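Filamentous hemagglutinin (Bordetella pertussis, PDB 1RWR) probably serves as an adhesin of the bacterial surface, its N-terminal beta-helical TPS domain directing export through the two-partner secretion pathway. Local coordinates at residues 153-158 against 174-179; 181-186 against 227-232; 89-94 against 113-118. One frame throughout, in Å; residues are numbered along the deposited sequence.

Contact 3, joining 89-94 to 113-118, is the first along the chain: it closes an 18-residue loop and pairs strands 91-96 and 114-117 at the end of the mixed sheet. Contact 1 follows, closing the 15 residues between 153-158 and 174-179 and joining the loops that lead into strands 159-164 and 183-188. Contact 2 comes last, spanning 40 residues and pairing 183-188 with 229-234 inside the ten-strand parallel sheet. None encloses or crosses another; they stand in series. Contact 1 touches both others: N153 N probably donates to L114 O, and D183 N to G158 O. Contacts 2 and 3 stay about 8 Å apart at their nearest atoms.

Contact 1 (153-158 against 174-179); sequences NATGLG and SSKQGK
T155 OG1 is gripped from two directions, by the backbone N of K176 across the contact and by the side-chain amide of N153 within its own segment. The bond from K176 N is 2.8 Å long at T155 OG1, with an angle of 159° at the hydrogen. N153 ND2 lies 2.6 Å from the same T155 OG1, a short bond in which the hydroxyl oxygen sits close to the plane of the amide. With T155 OG1 anti to its own carbonyl carbon (chi1 -59°), the hydroxyl is carried over the backbone between S175 and K176, while the methyl CG2 goes to the aliphatic part of K179, 3.7 Å from K179 CB. The other end of the N153 amide is used too: K176 NZ donates to N153 OD1 over 2.9 Å, coming from above the carbonyl plane and not along a lone pair. The two side chains cross at about a right angle, and bends at the last two torsions of K176 bring its ammonium back to the amide.

These segments are corners of successive coils in a right-handed beta-helix, where a single parallel bridge, N153 with S174, gives way to loop. A154 N donates to S174 O at 2.8 Å and nearly straight, the last ladder bond before each chain turns. Two type II turns follow, A154 to L157 and K176 to K179, closed by backbone bonds from L157 N to A154 O and from K179 N to K176 O. At the third position of each turn stands a glycine, G156 or G178, with positive phi. S175 OG, resting 3.5 Å from A154 C, is held in turn by the backbone N of A182.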
# COMPACT_ATOMS: atom_id res chain seq x y z
N ASN A 153 -2.44 3.72 9.82
CA ASN A 153 -2.82 2.71 10.81
C ASN A 153 -3.22 1.43 10.07
O ASN A 153 -4.29 1.35 9.51
CB ASN A 153 -4.03 3.22 11.60
CG ASN A 153 -4.54 2.21 12.65
OD1 ASN A 153 -5.67 2.38 13.19
ND2 ASN A 153 -3.78 1.21 12.93
N ALA A 154 -2.36 0.43 10.14
CA ALA A 154 -2.53 -0.84 9.43
C ALA A 154 -3.24 -1.95 10.25
O ALA A 154 -3.34 -3.09 9.80
CB ALA A 154 -1.19 -1.32 8.97
N THR A 155 -3.74 -1.58 11.43
CA THR A 155 -4.35 -2.52 12.34
C THR A 155 -5.44 -3.29 11.61
O THR A 155 -6.30 -2.67 10.97
CB THR A 155 -4.94 -1.79 13.50
OG1 THR A 155 -3.90 -1.05 14.17
CG2 THR A 155 -5.46 -2.80 14.57
N GLY A 156 -5.41 -4.61 11.72
CA GLY A 156 -6.48 -5.43 11.13
C GLY A 156 -6.18 -5.99 9.75
O GLY A 156 -6.93 -6.82 9.24
N LEU A 157 -5.10 -5.52 9.14
CA LEU A 157 -4.64 -6.02 7.84
C LEU A 157 -3.65 -7.15 8.01
O LEU A 157 -2.83 -7.17 8.96
CB LEU A 157 -3.93 -4.91 7.07
CG LEU A 157 -4.70 -3.63 6.78
CD1 LEU A 157 -3.79 -2.55 6.21
CD2 LEU A 157 -5.87 -3.92 5.83
N GLY A 158 -3.64 -8.08 7.08
CA GLY A 158 -2.56 -9.03 7.06
C GLY A 158 -1.25 -8.39 6.63
O GLY A 158 -0.20 -8.60 7.24
N SER A 174 2.10 1.84 11.27
CA SER A 174 2.08 0.95 12.44
C SER A 174 0.74 0.32 12.63
O SER A 174 -0.26 0.71 12.03
CB SER A 174 2.44 1.70 13.73
OG SER A 174 1.39 2.61 13.97
N SER A 175 0.70 -0.68 13.49
CA SER A 175 -0.56 -1.15 13.98
C SER A 175 -0.57 -0.80 15.46
O SER A 175 0.47 -0.64 16.09
CB SER A 175 -0.72 -2.65 13.80
OG SER A 175 -0.66 -3.02 12.43
N LYS A 176 -1.77 -0.76 16.02
CA LYS A 176 -1.92 -0.29 17.39
C LYS A 176 -1.38 -1.29 18.37
O LYS A 176 -1.42 -2.52 18.18
CB LYS A 176 -3.38 0.06 17.67
CG LYS A 176 -3.83 1.22 16.85
CD LYS A 176 -5.23 1.66 17.23
CE LYS A 176 -5.40 3.17 17.09
NZ LYS A 176 -5.20 3.66 15.72
N GLN A 177 -0.87 -0.73 19.47
CA GLN A 177 -0.13 -1.45 20.47
C GLN A 177 -0.97 -2.63 20.98
O GLN A 177 -2.13 -2.47 21.36
CB GLN A 177 0.27 -0.47 21.61
CG GLN A 177 1.39 -0.98 22.50
CD GLN A 177 2.73 -0.72 21.88
OE1 GLN A 177 3.39 -1.65 21.38
NE2 GLN A 177 3.11 0.53 21.84
N GLY A 178 -0.40 -3.83 20.90
CA GLY A 178 -1.10 -5.03 21.34
C GLY A 178 -2.20 -5.59 20.45
O GLY A 178 -2.81 -6.61 20.81
N LYS A 179 -2.44 -4.98 19.29
CA LYS A 179 -3.51 -5.38 18.37
C LYS A 179 -2.88 -6.21 17.24
O LYS A 179 -1.66 -6.38 17.21
CB LYS A 179 -4.23 -4.15 17.82
CG LYS A 179 -5.55 -3.77 18.49
CD LYS A 179 -5.67 -4.26 19.89
CE LYS A 179 -6.83 -3.59 20.61
NZ LYS A 179 -6.31 -2.70 21.65

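Contact 2 (181-186 against 227-232); sequences LADIAV and GKHITL
D183 OD1 accepts two bonds from H229, one from the imidazole and one from the backbone, at the edge of a parallel ladder between neighbouring coils of the beta-helix. H229 ND1 approaches to 2.8 Å of D183 OD1, which lies near the ring plane, whereas the ring nitrogen stands above the carboxylate plane; the two flat groups are turned 73° apart. The ND1 bond holds the rotation of the ring, while a weak one from H229 N ties the carboxylate to the backbone. The side chains of D183 and H229 run alongside each other in the same direction.

K228 adds its aliphatic chain, CB lying 3.2 Å from D183 OD1. Its ammonium remains beyond salt-bridge distance of that carboxylate, although the nearby positive charge would probably favour the ionised aspartate.

Further out, the backbone of D183 is bonded to G158 and F160 of the preceding coil, and the H229 side chain touches S251 and A252 of the next. Strands 183-186 and 229-232 run parallel, with I184 bonded through both its N and its O: N donates to H229 O, O accepts from T231 N. V186 N then bonds to T231 O. I184, V186, I230 and L232 share the face on which M225 meets I184, I230 and L232. G227 CA lies 3.9 Å from I184 CD1. At the far end L232 CD2 rests against V186, 3.8 Å from both CB and CG2.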
# COMPACT_ATOMS: atom_id res chain seq x y z
N LEU A 181 -0.98 -7.32 14.34
CA LEU A 181 0.02 -6.52 13.64
C LEU A 181 0.14 -6.89 12.17
O LEU A 181 0.35 -8.05 11.83
CB LEU A 181 1.34 -6.71 14.29
CG LEU A 181 2.57 -5.87 14.09
CD1 LEU A 181 2.37 -4.37 14.10
CD2 LEU A 181 3.52 -6.25 15.24
N ALA A 182 0.02 -5.89 11.32
CA ALA A 182 0.21 -6.09 9.88
C ALA A 182 1.67 -6.24 9.51
O ALA A 182 2.54 -5.61 10.10
CB ALA A 182 -0.37 -4.92 9.13
N ASP A 183 1.96 -7.04 8.51
CA ASP A 183 3.23 -6.94 7.80
C ASP A 183 3.26 -5.65 6.98
O ASP A 183 2.21 -5.09 6.63
CB ASP A 183 3.39 -8.06 6.79
CG ASP A 183 3.65 -9.39 7.39
OD1 ASP A 183 4.03 -9.53 8.55
OD2 ASP A 183 3.47 -10.41 6.69
N ILE A 184 4.45 -5.16 6.74
CA ILE A 184 4.66 -3.95 5.93
C ILE A 184 5.67 -4.31 4.85
O ILE A 184 6.76 -4.89 5.14
CB ILE A 184 5.21 -2.82 6.77
CG1 ILE A 184 4.25 -2.43 7.90
CG2 ILE A 184 5.54 -1.62 5.86
CD1 ILE A 184 4.86 -1.51 8.95
N ALA A 185 5.34 -4.00 3.60
CA ALA A 185 6.31 -4.09 2.51
C ALA A 185 6.27 -2.81 1.73
O ALA A 185 5.19 -2.31 1.40
CB ALA A 185 6.02 -5.27 1.62
N VAL A 186 7.45 -2.26 1.47
CA VAL A 186 7.61 -1.08 0.62
C VAL A 186 8.54 -1.54 -0.52
O VAL A 186 9.66 -2.03 -0.27
CB VAL A 186 8.23 0.10 1.37
CG1 VAL A 186 8.43 1.28 0.42
CG2 VAL A 186 7.40 0.51 2.54
N GLY A 227 5.84 -3.34 12.32
CA GLY A 227 5.16 -4.36 11.56
C GLY A 227 5.64 -5.74 11.92
O GLY A 227 6.74 -5.91 12.47
N LYS A 228 4.79 -6.74 11.67
CA LYS A 228 5.06 -8.12 12.05
C LYS A 228 6.34 -8.62 11.38
O LYS A 228 7.21 -9.19 12.01
CB LYS A 228 3.84 -9.02 11.73
CG LYS A 228 4.00 -10.47 12.10
CD LYS A 228 2.68 -11.20 12.07
CE LYS A 228 2.16 -11.37 10.67
NZ LYS A 228 0.79 -11.91 10.75
N HIS A 229 6.41 -8.40 10.07
CA HIS A 229 7.62 -8.42 9.30
C HIS A 229 7.62 -7.12 8.53
O HIS A 229 6.57 -6.68 8.05
CB HIS A 229 7.64 -9.57 8.28
CG HIS A 229 7.37 -10.91 8.88
ND1 HIS A 229 6.09 -11.39 9.05
CD2 HIS A 229 8.20 -11.89 9.35
CE1 HIS A 229 6.13 -12.59 9.61
NE2 HIS A 229 7.40 -12.91 9.82
N ILE A 230 8.79 -6.52 8.41
CA ILE A 230 9.00 -5.31 7.60
C ILE A 230 9.98 -5.64 6.48
O ILE A 230 11.07 -6.21 6.73
CB ILE A 230 9.56 -4.17 8.45
CG1 ILE A 230 8.63 -3.81 9.60
CG2 ILE A 230 9.81 -2.91 7.60
CD1 ILE A 230 9.22 -2.80 10.55
N THR A 231 9.60 -5.32 5.25
CA THR A 231 10.44 -5.54 4.11
C THR A 231 10.51 -4.25 3.29
O THR A 231 9.48 -3.69 2.94
CB THR A 231 9.85 -6.63 3.25
OG1 THR A 231 9.75 -7.84 4.03
CG2 THR A 231 10.76 -6.96 2.06
N LEU A 232 11.73 -3.81 3.00
CA LEU A 232 12.00 -2.68 2.12
C LEU A 232 12.85 -3.14 0.96
O LEU A 232 13.92 -3.73 1.15
CB LEU A 232 12.68 -1.52 2.86
CG LEU A 232 12.10 -1.08 4.23
CD1 LEU A 232 13.04 -0.03 4.85
CD2 LEU A 232 10.72 -0.53 4.12
O HOH W 1 -0.27 -9.83 9.75
O HOH W 2 -1.58 -10.00 11.65
O HOH W 3 6.88 -7.59 4.87

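Contact 3 (89-94 against 113-118); sequences AGTLEV and GLSTLN
T91 meets S115 and L117 through different branches of its side chain. Its CB stands 3.7 Å from S115 OG. From there OG1 reaches to 3.0 Å of S115 OG, a polar pair whose proton is not settled, while CG2, anti to the backbone N, turns the other way along the strand and packs 3.6 Å from L117 CG and nearly as close to L117 CD1. One branch is thus polar and the other apolar, and both lie on the face that also carries E93. The carboxylate of E93 is held elsewhere, by the backbone N atoms of R58 and I59; its CG merely passes L117 CB.

On the reverse face L92 and L114 pack together, with L92 CG 3.8 Å from L114 CD1, and L122 touches both. That same CD1 also comes close to G90 O.

Backbone bonds run the length of the pair: G90 N to G113 O, S115 N to G90 O, L92 N to S115 O, L117 N to L92 O and V94 N to L117 O. Beyond the ladder the side-chain amide of N118 takes over, ND2 donating to V94 O at 3.0 Å, with that oxygen in its amide plane, and to G96 O as well. Glycines G90 and G113, both with positive phi, mark the corners from which the two strands start. Such in-register stacking of parallel strands on successive coils is characteristic of the parallel beta-helix.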
# COMPACT_ATOMS: atom_id res chain seq x y z
N ALA A 89 -7.14 9.85 2.80
CA ALA A 89 -7.23 10.19 4.22
C ALA A 89 -8.54 9.67 4.75
O ALA A 89 -9.56 9.81 4.08
CB ALA A 89 -7.21 11.75 4.41
N GLY A 90 -8.49 9.12 5.96
CA GLY A 90 -9.64 8.58 6.66
C GLY A 90 -9.66 7.07 6.60
O GLY A 90 -8.62 6.45 6.38
N THR A 91 -10.84 6.48 6.77
CA THR A 91 -10.99 5.03 6.86
C THR A 91 -11.50 4.46 5.57
O THR A 91 -12.51 4.92 5.05
CB THR A 91 -11.96 4.67 7.92
OG1 THR A 91 -11.51 5.16 9.19
CG2 THR A 91 -12.07 3.13 8.06
N LEU A 92 -10.83 3.44 5.06
CA LEU A 92 -11.30 2.67 3.94
C LEU A 92 -12.08 1.50 4.53
O LEU A 92 -11.48 0.55 5.01
CB LEU A 92 -10.14 2.17 3.10
CG LEU A 92 -9.06 3.15 2.64
CD1 LEU A 92 -8.01 2.47 1.76
CD2 LEU A 92 -9.70 4.30 1.90
N GLU A 93 -13.41 1.58 4.48
CA GLU A 93 -14.27 0.55 5.02
C GLU A 93 -14.84 -0.30 3.90
O GLU A 93 -15.29 0.20 2.89
CB GLU A 93 -15.42 1.14 5.84
CG GLU A 93 -16.40 0.08 6.35
CD GLU A 93 -17.40 0.59 7.36
OE1 GLU A 93 -17.48 1.81 7.65
OE2 GLU A 93 -18.16 -0.26 7.88
N VAL A 94 -14.82 -1.61 4.11
CA VAL A 94 -15.51 -2.55 3.23
C VAL A 94 -16.78 -2.98 3.94
O VAL A 94 -16.73 -3.53 5.04
CB VAL A 94 -14.63 -3.77 2.84
CG1 VAL A 94 -15.36 -4.65 1.84
CG2 VAL A 94 -13.32 -3.34 2.24
N GLY A 113 -3.09 9.96 7.40
CA GLY A 113 -4.01 9.49 8.42
C GLY A 113 -5.01 8.47 7.87
O GLY A 113 -6.24 8.65 7.95
N LEU A 114 -4.47 7.40 7.32
CA LEU A 114 -5.26 6.37 6.64
C LEU A 114 -5.45 5.16 7.55
O LEU A 114 -4.52 4.74 8.21
CB LEU A 114 -4.56 5.95 5.34
CG LEU A 114 -5.37 5.06 4.37
CD1 LEU A 114 -6.56 5.80 3.82
CD2 LEU A 114 -4.51 4.51 3.24
N SER A 115 -6.65 4.60 7.56
CA SER A 115 -6.89 3.34 8.28
C SER A 115 -7.85 2.50 7.44
O SER A 115 -8.29 2.91 6.34
CB SER A 115 -7.45 3.59 9.68
OG SER A 115 -8.67 4.25 9.55
N THR A 116 -8.20 1.32 7.94
CA THR A 116 -9.15 0.45 7.24
C THR A 116 -10.09 -0.25 8.22
O THR A 116 -9.78 -0.36 9.42
CB THR A 116 -8.44 -0.64 6.38
OG1 THR A 116 -7.76 -1.58 7.22
CG2 THR A 116 -7.38 -0.09 5.44
N LEU A 117 -11.20 -0.75 7.69
CA LEU A 117 -12.13 -1.56 8.43
C LEU A 117 -12.64 -2.63 7.48
O LEU A 117 -13.19 -2.33 6.43
CB LEU A 117 -13.32 -0.72 8.95
CG LEU A 117 -13.03 0.25 10.08
CD1 LEU A 117 -14.24 1.13 10.36
CD2 LEU A 117 -12.69 -0.54 11.35
N ASN A 118 -12.49 -3.89 7.88
CA ASN A 118 -13.00 -5.03 7.13
C ASN A 118 -12.31 -5.19 5.78
O ASN A 118 -12.86 -5.76 4.89
CB ASN A 118 -14.53 -4.99 6.97
CG ASN A 118 -15.13 -6.37 6.61
OD1 ASN A 118 -14.64 -7.42 7.08
ND2 ASN A 118 -16.17 -6.35 5.78